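Local coordinates for uncharacterized protein (Pseudomonas syringae pv. tomato, PDB 3K4I), which is of unknown function but belongs to the RraA-like family, whose members have a mixed alpha/beta fold, and forms an assembly of three chains, at residues R52-A57 and G168-C173; S85-S90 and K114-D119; V5-T10 and P182-A187. All blocks are in the same frame, centred on the assembly; numbering follows the deposited sequence.

Contact 1 (R52-A57 and G168-C173); sequences RCVGIA and GDLMVC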
loop_
_atom_site.group_PDB
_atom_site.type_symbol
_atom_site.label_atom_id
_atom_site.label_comp_id
_atom_site.label_asym_id
_atom_site.label_seq_id
_atom_site.Cartn_x
_atom_site.Cartn_y
_atom_site.Cartn_z
ATOM N N ARG C 52 -4.078 -1.388 15.288
ATOM C CA ARG C 52 -3.946 -0.057 15.872
ATOM C C ARG C 52 -3.130 -0.180 17.146
ATOM O O ARG C 52 -2.963 -1.268 17.673
ATOM C CB ARG C 52 -5.334 0.570 16.142
ATOM C CG ARG C 52 -6.180 -0.187 17.167
ATOM C CD ARG C 52 -7.588 0.420 17.278
ATOM N NE ARG C 52 -7.606 1.837 17.652
ATOM C CZ ARG C 52 -7.358 2.307 18.873
ATOM N NH1 ARG C 52 -7.069 1.480 19.867
ATOM N NH2 ARG C 52 -7.396 3.615 19.108
ATOM N N CYS C 53 -2.576 0.921 17.608
ATOM C CA CYS C 53 -1.906 0.915 18.911
ATOM C C CYS C 53 -1.973 2.253 19.570
ATOM O O CYS C 53 -2.014 3.312 18.899
ATOM C CB CYS C 53 -0.428 0.448 18.838
ATOM S SG CYS C 53 0.586 1.432 17.700
ATOM N N VAL C 54 -1.915 2.177 20.896
ATOM C CA VAL C 54 -1.799 3.321 21.776
ATOM C C VAL C 54 -0.693 3.035 22.768
ATOM O O VAL C 54 -0.657 1.971 23.401
ATOM C CB VAL C 54 -3.120 3.546 22.568
ATOM C CG1 VAL C 54 -2.992 4.780 23.423
ATOM C CG2 VAL C 54 -4.274 3.685 21.587
ATOM N N GLY C 55 0.232 3.970 22.927
ATOM C CA GLY C 55 1.256 3.766 23.975
ATOM C C GLY C 55 2.230 4.926 24.034
ATOM O O GLY C 55 2.043 5.954 23.359
ATOM N N ILE C 56 3.254 4.766 24.864
ATOM C CA ILE C 56 4.191 5.835 25.163
ATOM C C ILE C 56 5.396 5.695 24.267
ATOM O O ILE C 56 5.969 4.621 24.196
ATOM C CB ILE C 56 4.635 5.698 26.644
ATOM C CG1 ILE C 56 3.400 5.699 27.554
ATOM C CG2 ILE C 56 5.644 6.762 27.002
ATOM C CD1 ILE C 56 2.484 6.981 27.443
ATOM N N ALA C 57 5.790 6.784 23.614
ATOM C CA ALA C 57 6.903 6.744 22.684
ATOM C C ALA C 57 8.194 6.372 23.400
ATOM O O ALA C 57 8.543 6.996 24.402
ATOM C CB ALA C 57 7.076 8.114 22.003
ATOM N N GLY C 168 8.215 9.541 25.818
ATOM C CA GLY C 168 7.098 9.750 26.762
ATOM C C GLY C 168 5.852 10.329 26.105
ATOM O O GLY C 168 4.772 10.371 26.707
ATOM N N ASP C 169 5.985 10.779 24.859
ATOM C CA ASP C 169 4.819 11.309 24.130
ATOM C C ASP C 169 3.757 10.208 23.898
ATOM O O ASP C 169 4.056 9.016 23.848
ATOM C CB ASP C 169 5.237 11.945 22.800
ATOM C CG ASP C 169 5.835 13.354 22.965
ATOM O OD1 ASP C 169 5.784 13.973 24.050
ATOM O OD2 ASP C 169 6.329 13.882 21.939
ATOM N N LEU C 170 2.517 10.622 23.753
ATOM C CA LEU C 170 1.455 9.672 23.505
ATOM C C LEU C 170 1.343 9.368 22.002
ATOM O O LEU C 170 1.090 10.274 21.207
ATOM C CB LEU C 170 0.155 10.254 24.062
ATOM C CG LEU C 170 -1.128 9.500 23.689
ATOM C CD1 LEU C 170 -1.119 8.103 24.292
ATOM C CD2 LEU C 170 -2.339 10.312 24.160
HETATM N N MSE C 171 1.470 8.093 21.628
HETATM C CA MSE C 171 1.416 7.678 20.194
HETATM C C MSE C 171 0.125 6.935 19.965
HETATM O O MSE C 171 -0.204 5.979 20.730
HETATM C CB MSE C 171 2.557 6.708 19.852
HETATM C CG MSE C 171 3.949 7.245 20.073
HETATM SE SE MSE C 171 4.340 8.849 18.986
HETATM C CE MSE C 171 4.043 8.146 17.178
ATOM N N VAL C 172 -0.620 7.342 18.938
ATOM C CA VAL C 172 -1.859 6.632 18.572
ATOM C C VAL C 172 -1.795 6.423 17.066
ATOM O O VAL C 172 -1.497 7.376 16.302
ATOM C CB VAL C 172 -3.135 7.373 18.959
ATOM C CG1 VAL C 172 -4.389 6.499 18.573
ATOM C CG2 VAL C 172 -3.141 7.694 20.486
ATOM N N CYS C 173 -1.957 5.162 16.668
ATOM C CA CYS C 173 -1.807 4.780 15.270
ATOM C C CYS C 173 -2.921 3.846 14.876
ATOM O O CYS C 173 -3.281 2.970 15.660
ATOM C CB CYS C 173 -0.479 4.037 15.066
ATOM S SG CYS C 173 0.952 4.899 15.722
#

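Contact 2 (S85-S90 and K114-D119); sequences SVIVSS and KGTVID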
loop_
_atom_site.group_PDB
_atom_site.type_symbol
_atom_site.label_atom_id
_atom_site.label_comp_id
_atom_site.label_asym_id
_atom_site.label_seq_id
_atom_site.Cartn_x
_atom_site.Cartn_y
_atom_site.Cartn_z
ATOM N N SER C 85 5.059 0.578 25.823
ATOM C CA SER C 85 5.707 1.490 24.864
ATOM C C SER C 85 5.220 1.276 23.457
ATOM O O SER C 85 4.887 0.157 23.075
ATOM C CB SER C 85 7.207 1.273 24.862
ATOM O OG SER C 85 7.772 1.602 26.115
ATOM N N VAL C 86 5.222 2.359 22.669
ATOM C CA VAL C 86 5.234 2.261 21.207
ATOM C C VAL C 86 6.638 2.721 20.780
ATOM O O VAL C 86 7.024 3.806 21.118
ATOM C CB VAL C 86 4.167 3.193 20.600
ATOM C CG1 VAL C 86 4.316 3.334 19.097
ATOM C CG2 VAL C 86 2.742 2.687 20.957
ATOM N N ILE C 87 7.377 1.887 20.043
ATOM C CA ILE C 87 8.742 2.191 19.649
ATOM C C ILE C 87 8.631 3.089 18.424
ATOM O O ILE C 87 7.861 2.782 17.522
ATOM C CB ILE C 87 9.516 0.889 19.309
ATOM C CG1 ILE C 87 9.818 0.096 20.591
ATOM C CG2 ILE C 87 10.835 1.246 18.513
ATOM C CD1 ILE C 87 10.391 -1.365 20.399
ATOM N N VAL C 88 9.363 4.204 18.420
ATOM C CA VAL C 88 9.317 5.136 17.287
ATOM C C VAL C 88 10.742 5.235 16.830
ATOM O O VAL C 88 11.576 5.741 17.570
ATOM C CB VAL C 88 8.772 6.522 17.658
ATOM C CG1 VAL C 88 8.775 7.462 16.413
ATOM C CG2 VAL C 88 7.362 6.399 18.240
ATOM N N SER C 89 11.008 4.728 15.618
ATOM C CA SER C 89 12.360 4.551 15.116
ATOM C C SER C 89 12.579 5.437 13.933
ATOM O O SER C 89 11.762 5.440 12.996
ATOM C CB SER C 89 12.607 3.097 14.701
ATOM O OG SER C 89 12.708 2.274 15.846
ATOM N N SER C 90 13.671 6.169 13.968
ATOM C CA SER C 90 13.973 7.105 12.863
ATOM C C SER C 90 15.289 6.756 12.194
ATOM O O SER C 90 16.339 6.741 12.828
ATOM C CB SER C 90 13.887 8.564 13.344
ATOM O OG SER C 90 14.025 9.463 12.243
ATOM N N LYS C 114 3.708 -2.280 22.338
ATOM C CA LYS C 114 2.370 -2.154 21.709
ATOM C C LYS C 114 2.376 -1.995 20.200
ATOM O O LYS C 114 1.383 -2.302 19.534
ATOM C CB LYS C 114 1.565 -0.972 22.294
ATOM C CG LYS C 114 1.505 -0.866 23.816
ATOM C CD LYS C 114 0.604 -1.910 24.420
ATOM C CE LYS C 114 -0.843 -1.795 23.963
ATOM N NZ LYS C 114 -1.461 -0.529 24.403
ATOM N N GLY C 115 3.476 -1.460 19.670
ATOM C CA GLY C 115 3.578 -1.228 18.240
ATOM C C GLY C 115 4.899 -0.548 17.903
ATOM O O GLY C 115 5.660 -0.117 18.792
ATOM N N THR C 116 5.158 -0.440 16.617
ATOM C CA THR C 116 6.390 0.166 16.133
ATOM C C THR C 116 6.054 1.089 14.989
ATOM O O THR C 116 5.350 0.691 14.052
ATOM C CB THR C 116 7.412 -0.900 15.680
ATOM O OG1 THR C 116 7.770 -1.674 16.822
ATOM C CG2 THR C 116 8.679 -0.240 15.194
ATOM N N VAL C 117 6.574 2.308 15.084
ATOM C CA VAL C 117 6.373 3.358 14.081
ATOM C C VAL C 117 7.757 3.616 13.495
ATOM O O VAL C 117 8.679 3.893 14.267
ATOM C CB VAL C 117 5.861 4.630 14.768
ATOM C CG1 VAL C 117 5.785 5.772 13.792
ATOM C CG2 VAL C 117 4.508 4.373 15.386
ATOM N N ILE C 118 7.899 3.590 12.162
ATOM C CA ILE C 118 9.219 3.708 11.523
ATOM C C ILE C 118 9.297 4.768 10.440
ATOM O O ILE C 118 8.567 4.711 9.444
ATOM C CB ILE C 118 9.707 2.362 10.922
ATOM C CG1 ILE C 118 9.583 1.237 11.947
ATOM C CG2 ILE C 118 11.154 2.472 10.483
ATOM C CD1 ILE C 118 9.883 -0.136 11.382
ATOM N N ASP C 119 10.212 5.712 10.659
ATOM C CA ASP C 119 10.603 6.687 9.638
ATOM C C ASP C 119 11.696 5.964 8.845
ATOM O O ASP C 119 12.883 6.191 9.041
ATOM C CB ASP C 119 11.088 7.976 10.322
ATOM C CG ASP C 119 11.801 8.940 9.370
ATOM O OD1 ASP C 119 11.398 9.026 8.216
ATOM O OD2 ASP C 119 12.765 9.596 9.824
#

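Contact 3 (V5-T10 and P182-A187); sequences VPFEYT and PQQLAA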
loop_
_atom_site.group_PDB
_atom_site.type_symbol
_atom_site.label_atom_id
_atom_site.label_comp_id
_atom_site.label_asym_id
_atom_site.label_seq_id
_atom_site.Cartn_x
_atom_site.Cartn_y
_atom_site.Cartn_z
ATOM N N VAL C 5 5.469 26.672 28.094
ATOM C CA VAL C 5 6.218 26.215 29.273
ATOM C C VAL C 5 7.384 25.328 28.832
ATOM O O VAL C 5 7.290 24.688 27.785
ATOM C CB VAL C 5 5.307 25.440 30.259
ATOM C CG1 VAL C 5 4.175 26.330 30.733
ATOM C CG2 VAL C 5 4.757 24.173 29.623
ATOM N N PRO C 6 8.484 25.290 29.619
ATOM C CA PRO C 6 9.632 24.440 29.249
ATOM C C PRO C 6 9.222 22.982 29.136
ATOM O O PRO C 6 8.268 22.552 29.801
ATOM C CB PRO C 6 10.588 24.586 30.442
ATOM C CG PRO C 6 10.201 25.836 31.115
ATOM C CD PRO C 6 8.737 26.057 30.857
ATOM N N PHE C 7 9.938 22.221 28.319
ATOM C CA PHE C 7 9.642 20.798 28.229
ATOM C C PHE C 7 9.897 20.101 29.552
ATOM O O PHE C 7 10.888 20.368 30.226
ATOM C CB PHE C 7 10.452 20.105 27.143
ATOM C CG PHE C 7 10.299 18.619 27.171
ATOM C CD1 PHE C 7 9.187 18.010 26.598
ATOM C CD2 PHE C 7 11.238 17.830 27.823
ATOM C CE1 PHE C 7 9.021 16.638 26.639
ATOM C CE2 PHE C 7 11.073 16.446 27.868
ATOM C CZ PHE C 7 9.964 15.852 27.268
ATOM N N GLU C 8 8.981 19.206 29.911
ATOM C CA GLU C 8 9.139 18.405 31.110
ATOM C C GLU C 8 8.586 17.025 30.831
ATOM O O GLU C 8 7.458 16.902 30.325
ATOM C CB GLU C 8 8.373 19.049 32.268
ATOM C CG GLU C 8 8.780 18.578 33.641
ATOM C CD GLU C 8 8.078 19.348 34.734
ATOM O OE1 GLU C 8 7.370 18.713 35.546
ATOM O OE2 GLU C 8 8.232 20.588 34.782
ATOM N N TYR C 9 9.360 15.983 31.159
ATOM C CA TYR C 9 8.827 14.617 31.105
ATOM C C TYR C 9 7.602 14.541 31.999
ATOM O O TYR C 9 7.635 14.911 33.185
ATOM C CB TYR C 9 9.855 13.548 31.497
ATOM C CG TYR C 9 11.085 13.560 30.624
ATOM C CD1 TYR C 9 12.312 14.013 31.125
ATOM C CD2 TYR C 9 11.025 13.125 29.290
ATOM C CE1 TYR C 9 13.457 14.025 30.322
ATOM C CE2 TYR C 9 12.168 13.146 28.479
ATOM C CZ TYR C 9 13.371 13.599 29.012
ATOM O OH TYR C 9 14.517 13.632 28.243
ATOM N N THR C 10 6.508 14.107 31.397
ATOM C CA THR C 10 5.213 14.100 32.050
ATOM C C THR C 10 4.598 12.714 31.972
ATOM O O THR C 10 4.259 12.252 30.888
ATOM C CB THR C 10 4.252 15.126 31.397
ATOM O OG1 THR C 10 4.851 16.430 31.439
ATOM C CG2 THR C 10 2.913 15.180 32.145
ATOM N N PRO C 182 1.894 15.528 22.230
ATOM C CA PRO C 182 2.881 15.888 23.253
ATOM C C PRO C 182 2.425 15.490 24.661
ATOM O O PRO C 182 1.260 15.685 25.021
ATOM C CB PRO C 182 2.967 17.415 23.155
ATOM C CG PRO C 182 2.614 17.704 21.656
ATOM C CD PRO C 182 1.476 16.694 21.424
ATOM N N GLN C 183 3.346 14.922 25.421
ATOM C CA GLN C 183 3.000 14.397 26.745
ATOM C C GLN C 183 2.402 15.469 27.667
ATOM O O GLN C 183 1.463 15.184 28.453
ATOM C CB GLN C 183 4.208 13.698 27.399
ATOM C CG GLN C 183 5.456 14.550 27.621
ATOM C CD GLN C 183 6.681 13.686 27.729
ATOM O OE1 GLN C 183 7.125 13.356 28.814
ATOM N NE2 GLN C 183 7.241 13.304 26.590
ATOM N N GLN C 184 2.913 16.686 27.595
ATOM C CA GLN C 184 2.368 17.728 28.475
ATOM C C GLN C 184 0.924 18.106 28.129
ATOM O O GLN C 184 0.248 18.767 28.927
ATOM C CB GLN C 184 3.269 18.966 28.486
ATOM C CG GLN C 184 4.573 18.730 29.207
ATOM C CD GLN C 184 5.602 19.775 28.908
ATOM O OE1 GLN C 184 6.225 19.779 27.840
ATOM N NE2 GLN C 184 5.818 20.653 29.860
ATOM N N LEU C 185 0.452 17.709 26.950
ATOM C CA LEU C 185 -0.890 18.039 26.507
ATOM C C LEU C 185 -1.824 16.835 26.440
ATOM O O LEU C 185 -2.994 16.995 26.076
ATOM C CB LEU C 185 -0.855 18.691 25.115
ATOM C CG LEU C 185 -0.127 20.029 25.058
ATOM C CD1 LEU C 185 -0.036 20.460 23.602
ATOM C CD2 LEU C 185 -0.824 21.054 25.882
ATOM N N ALA C 186 -1.328 15.653 26.819
ATOM C CA ALA C 186 -2.014 14.416 26.482
ATOM C C ALA C 186 -3.424 14.332 27.058
ATOM O O ALA C 186 -4.360 14.059 26.305
ATOM C CB ALA C 186 -1.188 13.182 26.877
ATOM N N ALA C 187 -3.572 14.610 28.350
ATOM C CA ALA C 187 -4.898 14.596 29.003
ATOM C C ALA C 187 -5.885 15.563 28.331
ATOM O O ALA C 187 -7.025 15.206 28.036
ATOM C CB ALA C 187 -4.786 14.895 30.510
#

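Contact 1 (R52-A57 and G168-C173)
Val54 packs between Leu170 and Val172 at the apolar centre of an antiparallel strand pair in the mixed beta sheet of this RraA-like fold. With chi1 at -177°, CG1 points away from its own backbone N and crosses Leu170 CD1 at 3.9 Å, while CG2 runs alongside Val172 CG1, the two valines pointing the same way. Beta-branched valine and isoleucine, at home in extended chain, share this face with Leu170; Val54 and Leu170 also touch Cys20. The opposite face carries Cys53, Met171 (a selenomethionine) and Cys173. Cys53 SG rests against Cys173 CB, and the 4.0 Å between Cys53 SG and Cys173 SG rules out a disulfide. Further along, Ala57 CB touches Met171 CG at 3.8 Å, a small residue fitting beside a bent chain.

Between the faces, Cys53 with Cys173 and Gly55 with Met171 are hydrogen-bonded pairs, the straightest bond being Met171 N to Gly55 O (2.8 Å, 169°). Beyond them Asp169 O accepts Ala57 N, and Gly168 N donates to a lone pair of Ala57 O. Gly168 has a positive phi that favours glycine, and its CA lies tightly against Ile56 CG2, 3.3 Å away. At the polar ends Arg52 sends NH2 to the carbonyl of Cys20, and the Asp169 carboxylate divides its oxygens, OD2 accepting Gln166 N and OD1 accepting Gln183 N.

Contact 2 (S85-S90 and K114-D119)
Ser90 OG gives its proton to Asp119 OD2 at 2.7 Å, using the anti lone pair of that oxygen, the one turned away from OD1. Both residues hold their polar branch anti to the backbone N (chi1 -173° for Ser90 and 167° for Asp119), which brings hydroxyl and carboxylate together on one face at the C-terminal end of two parallel strands. Asp119 OD1 forms a salt bridge with Arg138 NE, so both carboxylate oxygens are engaged, which should hold the group's rotation.

Behind this end the backbones are joined in parallel fashion. Ile87 donates to Gly115 O and accepts Val117 N, and Ser89 repeats the pattern with Val117 O and Asp119 N, the last at 2.8 Å. Val86, Val88 and Val117 share the face of Ser90 and Asp119, and their branching suits extended chain: Val117 sets its CG2 3.9 Å from Val86 CG1 and its CB beside Val88 CG2. At the other end Lys114 N binds Ser85 O at 2.8 Å, while the lysine chain, bent at three torsions, takes NZ to the carbonyl of Val54.

The strands are the two arms of a beta-alpha-beta unit linked through helix 102-110. Strand 53-63 flanks 85-90, strand 135-137 flanks 115-119, and the valine face packs on strands 158-160 and 170-174.

Contact 3 (V5-T10 and P182-A187)
Thr10 and Gln183 bring the backbones nearest, with CA atoms 5.8 Å apart, where an irregular N-terminal segment passes the turn at residues 182-185. With no strand partner here, two glutamine side chains take over the binding of the segment's peptide groups.

Gln183 OE1 accepts Thr10 N at 2.8 Å, on a lone pair and in the plane of the amide carbonyl. Its CG sits between the backbone N and the carbonyl carbon (chi1 59°), from where the extended chain projects toward the segment. The NE2 end lies at the edge of the Phe7 ring, near its plane and 3.8 Å from CE1, with ring and amide planes 78° apart. NE2 also donates to the carbonyl of Pro167, so both ends of this buried amide are satisfied and its flip is settled.

Gln184 reaches further along the segment. Its NE2 donates to Pro6 O at 3.1 Å, with the acceptor close to the amide plane, while OE1 receives only a weak, long bond from Glu8 N. Val5 CG2 lies 3.7 Å from the same NE2. Thr10 adds a clamp within its own segment: OG1 donates to Glu8 O from above the carbonyl plane, and it also meets Gln184 CG at 3.2 Å.

Glutamine suits both positions because one amide offers a donor and an acceptor on a flexible arm. The contact thus rests on neutral amide-to-peptide bonding at the surface, and should depend little on the ionisation of side chains.

Overall arrangement
Contacts 1 and 2 lie in the buried core and share one sheet, since strands 53-63 and 85-90 are neighbours in it; Ile56 O with Val86 N joins the two. One is antiparallel and the other parallel, yet both rest on backbone bonds flanked by apolar side chains, and contact 2 adds a buried serine-carboxylate pair. Contact 3 is a surface contact, its centre about 17 Å from the centre of the chain, where side-chain amides do the binding. It touches contact 1 through the Asp169 carboxylate but does not touch contact 2. Along the chain the three are nested, contact 2 within contact 1 within contact 3.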